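Local coordinates for protein fatty acid synthase 1, isoform A (Drosophila melanogaster, PDB 6FN6) that probably carries out the dehydratase, enoylreductase and ketoreductase steps of NADPH-dependent fatty acid synthesis on acyl-carrier-protein-bound chains, as the modifying region of a multifunctional enzyme, at residues His569-Ala574 and Lys584-Ala589; Arg805-Gly810 and Ser830-Leu835. All coordinates share one frame; numbering follows the deposited sequence.

Contact 1: His569-Ala574 and Lys584-Ala589; sequences HAYVNA and KWIEAA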
ATOM      1  N   HIS A 569     -45.037  17.679 -10.398  1.00 54.63           N
ATOM      2  CA  HIS A 569     -43.651  17.520  -9.968  1.00 53.42           C
ATOM      3  C   HIS A 569     -43.408  16.154  -9.342  1.00 48.16           C
ATOM      4  O   HIS A 569     -44.177  15.700  -8.491  1.00 48.09           O
ATOM      5  CB  HIS A 569     -43.257  18.621  -8.986  1.00 53.56           C
ATOM      6  CG  HIS A 569     -43.272  19.993  -9.583  1.00 55.67           C
ATOM      7  ND1 HIS A 569     -42.612  20.299 -10.753  1.00 56.83           N
ATOM      8  CD2 HIS A 569     -43.858  21.141  -9.170  1.00 57.01           C
ATOM      9  CE1 HIS A 569     -42.795  21.575 -11.040  1.00 58.03           C
ATOM     10  NE2 HIS A 569     -43.548  22.109 -10.096  1.00 58.75           N
ATOM     11  N   ALA A 570     -42.326  15.509  -9.761  1.00 39.08           N
ATOM     12  CA  ALA A 570     -41.993  14.186  -9.261  1.00 36.44           C
ATOM     13  C   ALA A 570     -40.501  13.907  -9.366  1.00 36.52           C
ATOM     14  O   ALA A 570     -39.769  14.602 -10.071  1.00 35.64           O
ATOM     15  CB  ALA A 570     -42.777  13.129 -10.020  1.00 36.48           C
ATOM     16  N   TYR A 571     -40.058  12.889  -8.639  1.00 39.93           N
ATOM     17  CA  TYR A 571     -38.678  12.436  -8.712  1.00 41.04           C
ATOM     18  C   TYR A 571     -38.677  10.916  -8.759  1.00 44.47           C
ATOM     19  O   TYR A 571     -39.697  10.281  -8.484  1.00 45.96           O
ATOM     20  CB  TYR A 571     -37.864  12.947  -7.518  1.00 38.27           C
ATOM     21  CG  TYR A 571     -38.258  12.322  -6.202  1.00 37.63           C
ATOM     22  CD1 TYR A 571     -39.328  12.820  -5.466  1.00 38.41           C
ATOM     23  CD2 TYR A 571     -37.564  11.234  -5.695  1.00 37.70           C
ATOM     24  CE1 TYR A 571     -39.695  12.249  -4.261  1.00 38.60           C
ATOM     25  CE2 TYR A 571     -37.923  10.658  -4.492  1.00 39.94           C
ATOM     26  CZ  TYR A 571     -38.990  11.168  -3.779  1.00 38.46           C
ATOM     27  OH  TYR A 571     -39.350  10.596  -2.579  1.00 39.25           O
ATOM     28  N   VAL A 572     -37.537  10.335  -9.115  1.00 43.93           N
ATOM     29  CA  VAL A 572     -37.414   8.889  -9.200  1.00 43.59           C
ATOM     30  C   VAL A 572     -36.824   8.370  -7.900  1.00 41.55           C
ATOM     31  O   VAL A 572     -35.919   8.983  -7.330  1.00 39.75           O
ATOM     32  CB  VAL A 572     -36.565   8.470 -10.413  1.00 41.74           C
ATOM     33  CG1 VAL A 572     -36.377   6.953 -10.451  1.00 40.83           C
ATOM     34  CG2 VAL A 572     -37.210   8.960 -11.700  1.00 39.06           C
ATOM     35  N   ASN A 573     -37.343   7.241  -7.432  1.00 43.51           N
ATOM     36  CA  ASN A 573     -36.864   6.639  -6.200  1.00 52.26           C
ATOM     37  C   ASN A 573     -36.830   5.123  -6.315  1.00 52.67           C
ATOM     38  O   ASN A 573     -37.704   4.517  -6.936  1.00 48.51           O
ATOM     39  CB  ASN A 573     -37.757   7.052  -5.028  1.00 60.13           C
ATOM     40  CG  ASN A 573     -37.213   6.594  -3.689  1.00 66.51           C
ATOM     41  OD1 ASN A 573     -36.013   6.356  -3.539  1.00 68.39           O
ATOM     42  ND2 ASN A 573     -38.097   6.461  -2.707  1.00 67.35           N
ATOM     43  N   ALA A 574     -35.805   4.520  -5.722  1.00 59.41           N
ATOM     44  CA  ALA A 574     -35.721   3.071  -5.613  1.00 59.03           C
ATOM     45  C   ALA A 574     -36.284   2.653  -4.261  1.00 59.51           C
ATOM     46  O   ALA A 574     -35.630   2.827  -3.233  1.00 61.14           O
ATOM     47  CB  ALA A 574     -34.286   2.602  -5.772  1.00 59.11           C
ATOM     48  N   LYS A 584     -39.440   3.908  -9.433  1.00 54.98           N
ATOM     49  CA  LYS A 584     -40.698   4.519  -9.834  1.00 57.91           C
ATOM     50  C   LYS A 584     -40.684   6.024  -9.569  1.00 51.16           C
ATOM     51  O   LYS A 584     -39.947   6.507  -8.711  1.00 48.82           O
ATOM     52  CB  LYS A 584     -41.871   3.871  -9.087  1.00 69.82           C
ATOM     53  CG  LYS A 584     -42.119   2.404  -9.437  1.00 82.07           C
ATOM     54  CD  LYS A 584     -43.379   1.881  -8.754  1.00 88.55           C
ATOM     55  CE  LYS A 584     -43.725   0.461  -9.188  1.00 93.83           C
ATOM     56  NZ  LYS A 584     -42.795  -0.556  -8.618  1.00 96.39           N
ATOM     57  N   TRP A 585     -41.491   6.762 -10.325  1.00 51.79           N
ATOM     58  CA  TRP A 585     -41.640   8.194 -10.104  1.00 49.18           C
ATOM     59  C   TRP A 585     -42.506   8.440  -8.876  1.00 48.11           C
ATOM     60  O   TRP A 585     -43.529   7.782  -8.685  1.00 49.63           O
ATOM     61  CB  TRP A 585     -42.250   8.876 -11.328  1.00 51.86           C
ATOM     62  CG  TRP A 585     -41.335   8.920 -12.507  1.00 54.93           C
ATOM     63  CD1 TRP A 585     -41.205   7.976 -13.483  1.00 57.42           C
ATOM     64  CD2 TRP A 585     -40.420   9.970 -12.840  1.00 55.12           C
ATOM     65  NE1 TRP A 585     -40.263   8.373 -14.402  1.00 58.64           N
ATOM     66  CE2 TRP A 585     -39.767   9.594 -14.030  1.00 57.26           C
ATOM     67  CE3 TRP A 585     -40.090  11.192 -12.247  1.00 55.53           C
ATOM     68  CZ2 TRP A 585     -38.803  10.397 -14.636  1.00 57.14           C
ATOM     69  CZ3 TRP A 585     -39.133  11.985 -12.850  1.00 56.04           C
ATOM     70  CH2 TRP A 585     -38.501  11.586 -14.031  1.00 57.02           C
ATOM     71  N   ILE A 586     -42.093   9.395  -8.051  1.00 44.25           N
ATOM     72  CA  ILE A 586     -42.825   9.734  -6.840  1.00 42.83           C
ATOM     73  C   ILE A 586     -43.172  11.211  -6.871  1.00 43.49           C
ATOM     74  O   ILE A 586     -42.357  12.036  -7.276  1.00 44.57           O
ATOM     75  CB  ILE A 586     -42.008   9.394  -5.583  1.00 43.98           C
ATOM     76  CG1 ILE A 586     -41.558   7.928  -5.605  1.00 47.50           C
ATOM     77  CG2 ILE A 586     -42.806   9.706  -4.322  1.00 44.36           C
ATOM     78  CD1 ILE A 586     -42.691   6.921  -5.619  1.00 48.88           C
ATOM     79  N   GLU A 587     -44.378  11.549  -6.433  1.00 39.83           N
ATOM     80  CA  GLU A 587     -44.782  12.946  -6.381  1.00 39.91           C
ATOM     81  C   GLU A 587     -43.883  13.671  -5.392  1.00 43.45           C
ATOM     82  O   GLU A 587     -43.564  13.139  -4.328  1.00 45.40           O
ATOM     83  CB  GLU A 587     -46.248  13.075  -5.975  1.00 36.91           C
ATOM     84  CG  GLU A 587     -46.796  14.490  -6.056  1.00 35.71           C
ATOM     85  CD  GLU A 587     -48.234  14.584  -5.579  1.00 38.73           C
ATOM     86  OE1 GLU A 587     -48.817  15.685  -5.656  1.00 38.93           O
ATOM     87  OE2 GLU A 587     -48.783  13.557  -5.124  1.00 42.06           O
ATOM     88  N   ALA A 588     -43.480  14.887  -5.739  1.00 42.71           N
ATOM     89  CA  ALA A 588     -42.563  15.642  -4.900  1.00 41.53           C
ATOM     90  C   ALA A 588     -43.307  16.722  -4.139  1.00 39.20           C
ATOM     91  O   ALA A 588     -44.402  17.125  -4.529  1.00 38.49           O
ATOM     92  CB  ALA A 588     -41.458  16.257  -5.745  1.00 43.53           C
ATOM     93  N   ALA A 589     -42.717  17.181  -3.042  1.00 36.98           N
ATOM     94  CA  ALA A 589     -43.316  18.263  -2.282  1.00 41.71           C
ATOM     95  C   ALA A 589     -43.119  19.557  -3.053  1.00 46.06           C
ATOM     96  O   ALA A 589     -42.171  19.680  -3.825  1.00 42.95           O
ATOM     97  CB  ALA A 589     -42.692  18.357  -0.898  1.00 42.27           C
TER
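Val572 lays its CG2 methyl over the centre of the Trp585 six-membered ring, 3.4 Å from the centroid and 6° off the ring normal, a CH-pi contact through the indole face. CG2 stands anti to the carbonyl carbon of Val572 (CG1 at chi1 177°), which turns that branch to the indole. Ala570 O reaches the ring's edge. On the side that carries Tyr571, Asn573, Lys584 and Ile586, Ile586 CB lies over one face of the Tyr571 ring, toward its rim, 4.2 Å from the ring centroid, while Ala588 CB comes to its edge.

Backbone pairing sets this register. The hairpin is antiparallel: Tyr571 and Ile586 form a hydrogen-bonded pair through both amides (Tyr571 N to Ile586 O 2.8 Å), as do Asn573 and Lys584, and Ala588 N adds a bond to His569 O at 3.0 Å. The strand axes at 134° show strong twist. Farther out, Trp585 NE1 bonds to Asp873 O, which probably helps hold the indole's rotation; Val876 of helix 876-885 packs on Val572 and Trp585, and strand 913-915 on Ala570 and Trp585. Backbone bonds thus lie between an apolar face (Val572, Trp585) and a mixed one, the indole N-H satisfied by a carbonyl.

Contact 2: Arg805-Gly810 and Ser830-Leu835; sequences RFLEIG and SFHGIL
The last two strands of the six-stranded parallel Rossmann-type sheet of the enoylreductase part, which belongs to the zinc-binding dehydrogenase family by sequence, meet here: strand 804-808 lies beside the outermost, 830-833. Their axes run 4.7 Å apart at 16°, and the alternation of bonds is that of parallel pairing. The N-H of Phe806 bonds to Ser830 O (N to O 2.7 Å), and Phe806 O accepts from His832 N at 2.8 Å; Glu808 repeats the pattern, its N bonding to His832 O and its O receiving Ile834 N at 3.1 Å.

On one face, Phe806 and Phe831 project in parallel. Both have CG anti to the backbone N, which sends both rings the same way; their planes end up 13° apart, offset until little of one ring lies over the other, with centroids 4.8 Å apart. Helix 791-797 packs on both through Ile797. Glu808 CB approaches Phe831 CE1 obliquely, and its OE1 bonds to Asn786 of strand 781-786.

The other face carries Leu807 and His832, again alongside each other, with Leu807 CD2 near His832 CB at 3.9 Å. His832 ND1 is bonded to Arg702 NE, at the end of helix 689-702, which also covers Leu807 and Ile834. Arg805 turns its guanidinium group away, NE bonding to Gly703 O and NH2 forming a salt bridge with Glu709.

Strand 830-833 is outermost only within its own chain: Ser830, Phe831 and His832 pair antiparallel with a strand of the second subunit, continuing the sheet across the dimer interface, where Phe825 of that subunit meets the Phe831 ring. Just past its strand, Ile834 brings CD1 back to Leu807 CB at 3.5 Å, and Glu808 OE2 accepts Gly810 N at 2.9 Å, from the anti side and 31° out of the carboxylate plane.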
ATOM      1  N   ARG A 805       2.245  10.366 -11.656  1.00 48.36           N
ATOM      2  CA  ARG A 805       1.164  10.850 -10.804  1.00 46.58           C
ATOM      3  C   ARG A 805      -0.096  10.000 -10.992  1.00 44.64           C
ATOM      4  O   ARG A 805      -0.776  10.088 -12.015  1.00 44.23           O
ATOM      5  CB  ARG A 805       0.878  12.326 -11.101  1.00 48.53           C
ATOM      6  CG  ARG A 805       2.063  13.233 -10.799  1.00 52.41           C
ATOM      7  CD  ARG A 805       1.845  14.665 -11.264  1.00 58.05           C
ATOM      8  NE  ARG A 805       1.675  14.784 -12.710  1.00 60.88           N
ATOM      9  CZ  ARG A 805       2.651  14.624 -13.598  1.00 61.99           C
ATOM     10  NH1 ARG A 805       3.876  14.320 -13.196  1.00 64.14           N
ATOM     11  NH2 ARG A 805       2.401  14.760 -14.893  1.00 62.68           N
ATOM     12  N   PHE A 806      -0.398   9.180  -9.990  1.00 46.14           N
ATOM     13  CA  PHE A 806      -1.519   8.252 -10.065  1.00 44.10           C
ATOM     14  C   PHE A 806      -2.818   8.943  -9.668  1.00 43.74           C
ATOM     15  O   PHE A 806      -2.900   9.586  -8.622  1.00 43.68           O
ATOM     16  CB  PHE A 806      -1.264   7.045  -9.162  1.00 43.52           C
ATOM     17  CG  PHE A 806      -2.054   5.825  -9.538  1.00 43.73           C
ATOM     18  CD1 PHE A 806      -3.327   5.618  -9.034  1.00 43.40           C
ATOM     19  CD2 PHE A 806      -1.514   4.877 -10.391  1.00 45.88           C
ATOM     20  CE1 PHE A 806      -4.047   4.490  -9.377  1.00 42.80           C
ATOM     21  CE2 PHE A 806      -2.231   3.748 -10.737  1.00 46.03           C
ATOM     22  CZ  PHE A 806      -3.499   3.554 -10.230  1.00 44.65           C
ATOM     23  N   LEU A 807      -3.833   8.791 -10.508  1.00 50.42           N
ATOM     24  CA  LEU A 807      -5.109   9.467 -10.309  1.00 50.64           C
ATOM     25  C   LEU A 807      -6.230   8.449 -10.157  1.00 48.58           C
ATOM     26  O   LEU A 807      -6.734   7.919 -11.148  1.00 49.63           O
ATOM     27  CB  LEU A 807      -5.397  10.402 -11.483  1.00 48.95           C
ATOM     28  CG  LEU A 807      -4.248  11.338 -11.861  1.00 48.88           C
ATOM     29  CD1 LEU A 807      -4.551  12.066 -13.159  1.00 49.40           C
ATOM     30  CD2 LEU A 807      -3.974  12.326 -10.741  1.00 47.92           C
ATOM     31  N   GLU A 808      -6.614   8.171  -8.915  1.00 38.56           N
ATOM     32  CA  GLU A 808      -7.632   7.162  -8.649  1.00 38.47           C
ATOM     33  C   GLU A 808      -9.023   7.788  -8.647  1.00 37.96           C
ATOM     34  O   GLU A 808      -9.282   8.749  -7.924  1.00 38.77           O
ATOM     35  CB  GLU A 808      -7.365   6.466  -7.312  1.00 43.37           C
ATOM     36  CG  GLU A 808      -8.306   5.309  -7.016  1.00 50.60           C
ATOM     37  CD  GLU A 808      -8.254   4.226  -8.077  1.00 56.97           C
ATOM     38  OE1 GLU A 808      -7.138   3.854  -8.493  1.00 60.42           O
ATOM     39  OE2 GLU A 808      -9.327   3.748  -8.500  1.00 58.20           O
ATOM     40  N   ILE A 809      -9.912   7.237  -9.467  1.00 46.74           N
ATOM     41  CA  ILE A 809     -11.299   7.686  -9.505  1.00 47.05           C
ATOM     42  C   ILE A 809     -12.246   6.518  -9.237  1.00 46.76           C
ATOM     43  O   ILE A 809     -13.462   6.659  -9.355  1.00 45.45           O
ATOM     44  CB  ILE A 809     -11.623   8.372 -10.844  1.00 47.57           C
ATOM     45  CG1 ILE A 809     -11.329   7.435 -12.018  1.00 49.09           C
ATOM     46  CG2 ILE A 809     -10.825   9.661 -10.973  1.00 46.21           C
ATOM     47  CD1 ILE A 809     -11.848   7.940 -13.346  1.00 48.61           C
ATOM     48  N   GLY A 810     -11.678   5.367  -8.884  1.00 49.90           N
ATOM     49  CA  GLY A 810     -12.452   4.213  -8.462  1.00 50.27           C
ATOM     50  C   GLY A 810     -12.716   4.291  -6.971  1.00 51.90           C
ATOM     51  O   GLY A 810     -12.284   5.245  -6.324  1.00 52.62           O
ATOM     52  N   SER A 830       3.283  10.581  -7.037  1.00 48.85           N
ATOM     53  CA  SER A 830       2.172  11.040  -6.216  1.00 47.34           C
ATOM     54  C   SER A 830       0.965  10.141  -6.429  1.00 46.37           C
ATOM     55  O   SER A 830       0.678   9.732  -7.553  1.00 46.67           O
ATOM     56  CB  SER A 830       1.813  12.489  -6.548  1.00 49.38           C
ATOM     57  OG  SER A 830       2.975  13.291  -6.643  1.00 52.81           O
ATOM     58  N   PHE A 831       0.263   9.831  -5.346  1.00 45.53           N
ATOM     59  CA  PHE A 831      -1.000   9.115  -5.445  1.00 41.76           C
ATOM     60  C   PHE A 831      -2.130  10.064  -5.058  1.00 41.81           C
ATOM     61  O   PHE A 831      -2.098  10.670  -3.988  1.00 41.77           O
ATOM     62  CB  PHE A 831      -1.000   7.877  -4.550  1.00 41.16           C
ATOM     63  CG  PHE A 831      -2.066   6.879  -4.902  1.00 41.53           C
ATOM     64  CD1 PHE A 831      -3.383   7.085  -4.528  1.00 40.41           C
ATOM     65  CD2 PHE A 831      -1.748   5.734  -5.614  1.00 42.98           C
ATOM     66  CE1 PHE A 831      -4.361   6.171  -4.856  1.00 38.95           C
ATOM     67  CE2 PHE A 831      -2.722   4.814  -5.943  1.00 42.43           C
ATOM     68  CZ  PHE A 831      -4.030   5.036  -5.566  1.00 40.40           C
ATOM     69  N   HIS A 832      -3.116  10.201  -5.940  1.00 43.92           N
ATOM     70  CA  HIS A 832      -4.218  11.134  -5.722  1.00 48.00           C
ATOM     71  C   HIS A 832      -5.567  10.441  -5.613  1.00 43.70           C
ATOM     72  O   HIS A 832      -6.061   9.868  -6.585  1.00 48.91           O
ATOM     73  CB  HIS A 832      -4.278  12.155  -6.855  1.00 50.25           C
ATOM     74  CG  HIS A 832      -3.149  13.135  -6.841  1.00 53.13           C
ATOM     75  ND1 HIS A 832      -3.190  14.307  -6.117  1.00 53.81           N
ATOM     76  CD2 HIS A 832      -1.942  13.112  -7.454  1.00 54.53           C
ATOM     77  CE1 HIS A 832      -2.061  14.969  -6.292  1.00 55.63           C
ATOM     78  NE2 HIS A 832      -1.285  14.265  -7.098  1.00 56.11           N
ATOM     79  N   GLY A 833      -6.164  10.507  -4.428  1.00 37.48           N
ATOM     80  CA  GLY A 833      -7.554  10.128  -4.262  1.00 36.58           C
ATOM     81  C   GLY A 833      -8.427  11.256  -4.772  1.00 36.89           C
ATOM     82  O   GLY A 833      -8.377  12.369  -4.250  1.00 37.27           O
ATOM     83  N   ILE A 834      -9.227  10.973  -5.794  1.00 44.89           N
ATOM     84  CA  ILE A 834     -10.007  12.011  -6.458  1.00 48.72           C
ATOM     85  C   ILE A 834     -11.499  11.759  -6.299  1.00 49.92           C
ATOM     86  O   ILE A 834     -12.059  10.848  -6.910  1.00 49.76           O
ATOM     87  CB  ILE A 834      -9.617  12.115  -7.941  1.00 52.65           C
ATOM     88  CG1 ILE A 834      -8.164  12.575  -8.066  1.00 56.72           C
ATOM     89  CG2 ILE A 834     -10.545  13.073  -8.686  1.00 52.06           C
ATOM     90  CD1 ILE A 834      -7.523  12.205  -9.369  1.00 59.31           C
ATOM     91  N   LEU A 835     -12.130  12.575  -5.462  1.00 44.94           N
ATOM     92  CA  LEU A 835     -13.567  12.512  -5.258  1.00 46.91           C
ATOM     93  C   LEU A 835     -14.213  13.811  -5.714  1.00 42.91           C
ATOM     94  O   LEU A 835     -14.080  14.843  -5.056  1.00 37.97           O
ATOM     95  CB  LEU A 835     -13.896  12.265  -3.785  1.00 54.46           C
ATOM     96  CG  LEU A 835     -13.583  10.896  -3.176  1.00 62.34           C
ATOM     97  CD1 LEU A 835     -12.081  10.628  -3.073  1.00 67.15           C
ATOM     98  CD2 LEU A 835     -14.241  10.782  -1.812  1.00 63.28           C
TER

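How the contacts relate
Following the chain from the N terminus, contact 1 comes first: strand 570-574 turns back through eight residues to strand 583-587, closing a hairpin. Contact 2 opens only later, after strand 601-611 and the first four strands of the parallel sheet in sequence, and closes a loop of 19 residues holding helix 812-816 and strand 819-821. The two are in series, neither nested nor crossed. The centres of contact 1 and contact 2 lie about 35 Å apart, and the nearest atoms of contact 1 and contact 2 about 22 Å apart. Contact 1 ties the hairpin together beside strand 913-915 and helix 876-885; contact 2 joins the sheet's two final strands and borders the second subunit, whereas no other chain touches contact 1.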